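PDB 6JIE: YaeO, which inhibits Rho-dependent transcription termination by dissociating the Rho hexamer, and is a structural homologue of the RNA chaperone Hfq. Local coordinates for residues Ser70-Pro73 against His74-Val77. Sequence-based numbering, arbitrary orientation.
Sequences SEQP and HFSV
Gln72 folds its side-chain amide back over the turn that follows it, so that OE1 receives two consecutive backbone N-H groups, those of His74 and Phe75. The bond from His74 N to Gln72 OE1 is the shorter, 2.8 Å, and meets the carbonyl almost head-on. Phe75 N reaches the same OE1 over 3.2 Å, bent to 127° at the oxygen and slightly tilted from the carbonyl plane. Glutamine suits the place: a kink at chi2 (87°) turns its long chain back, its carbonyl accepts both N-H groups, which should limit rotation of the amide, and its NH2 is left for a ring face. NE2 lies 3.7 Å above the plane of the Phe75 ring, over the centre, and with the planes 73° apart the amide stands steeply on the aromatic face.

This turn belongs to the loop joining strands 63-68 and 77-79, the latter outermost within the chain in a four-stranded antiparallel sheet of a fold homologous to Hfq, probably Sm-like. A water sits between Ser70 O and Phe75 O, within hydrogen-bonding distance of both. Phe75 is buried, and its large apolar ring packs against Leu12, Leu18, Val20 and Met66.

Pro73 suits the bend because its ring restricts phi and offers C-H groups to a neighbour. It runs alongside His74, pointing the same way, and its CG makes a CH-pi contact 3.9 Å from the imidazole centroid, close to the ring normal. His74 supplies a flat imidazole for this contact and also meets the Phe16 ring, the two planes only modestly inclined, which links the loop to the region just after helix 9-15.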
# COMPACT_ATOMS: atom_id res chain seq x y z
N SER A 70 0.95 3.62 7.51
CA SER A 70 2.27 3.06 7.76
C SER A 70 3.04 4.00 8.67
O SER A 70 2.67 5.17 8.85
CB SER A 70 3.07 2.85 6.47
OG SER A 70 3.25 4.09 5.81
N GLU A 71 4.12 3.48 9.23
CA GLU A 71 5.04 4.29 10.02
C GLU A 71 5.90 5.11 9.07
O GLU A 71 6.62 4.56 8.24
CB GLU A 71 5.90 3.41 10.91
CG GLU A 71 6.82 4.17 11.85
CD GLU A 71 8.14 3.46 12.06
OE1 GLU A 71 9.18 4.00 11.63
OE2 GLU A 71 8.14 2.35 12.63
N GLN A 72 5.81 6.43 9.19
CA GLN A 72 6.67 7.33 8.46
C GLN A 72 6.73 8.65 9.21
O GLN A 72 5.87 8.91 10.07
CB GLN A 72 6.19 7.53 7.00
CG GLN A 72 4.70 7.43 6.78
CD GLN A 72 4.00 8.76 6.99
OE1 GLN A 72 4.62 9.74 7.40
NE2 GLN A 72 2.72 8.80 6.70
N PRO A 73 7.75 9.48 8.97
CA PRO A 73 7.95 10.66 9.81
C PRO A 73 7.10 11.87 9.43
O PRO A 73 7.26 12.92 10.05
CB PRO A 73 9.44 10.97 9.59
CG PRO A 73 9.65 10.56 8.18
CD PRO A 73 8.86 9.29 8.03
N HIS A 74 6.21 11.75 8.45
CA HIS A 74 5.59 12.94 7.89
C HIS A 74 4.28 13.29 8.58
O HIS A 74 4.06 14.46 8.93
CB HIS A 74 5.39 12.76 6.40
CG HIS A 74 6.64 12.35 5.69
ND1 HIS A 74 7.70 13.22 5.53
CD2 HIS A 74 7.04 11.17 5.17
CE1 HIS A 74 8.69 12.59 4.91
NE2 HIS A 74 8.31 11.35 4.68
N PHE A 75 3.41 12.31 8.79
CA PHE A 75 2.15 12.58 9.47
C PHE A 75 1.58 11.29 10.04
O PHE A 75 1.90 10.18 9.59
CB PHE A 75 1.12 13.24 8.53
CG PHE A 75 0.82 12.45 7.29
CD1 PHE A 75 -0.19 11.49 7.28
CD2 PHE A 75 1.52 12.69 6.11
CE1 PHE A 75 -0.47 10.78 6.13
CE2 PHE A 75 1.25 11.98 4.96
CZ PHE A 75 0.24 11.02 4.97
N SER A 76 0.72 11.47 11.04
CA SER A 76 -0.20 10.44 11.51
C SER A 76 -1.59 10.74 10.95
O SER A 76 -1.98 10.17 9.92
CB SER A 76 -0.22 10.38 13.03
OG SER A 76 1.00 9.85 13.52
N VAL A 77 -2.32 11.66 11.59
CA VAL A 77 -3.62 12.10 11.10
C VAL A 77 -3.56 13.59 10.78
O VAL A 77 -3.15 14.40 11.63
CB VAL A 77 -4.74 11.82 12.11
CG1 VAL A 77 -6.08 12.24 11.52
CG2 VAL A 77 -4.77 10.35 12.47
O HOH W 1 2.78 7.52 10.43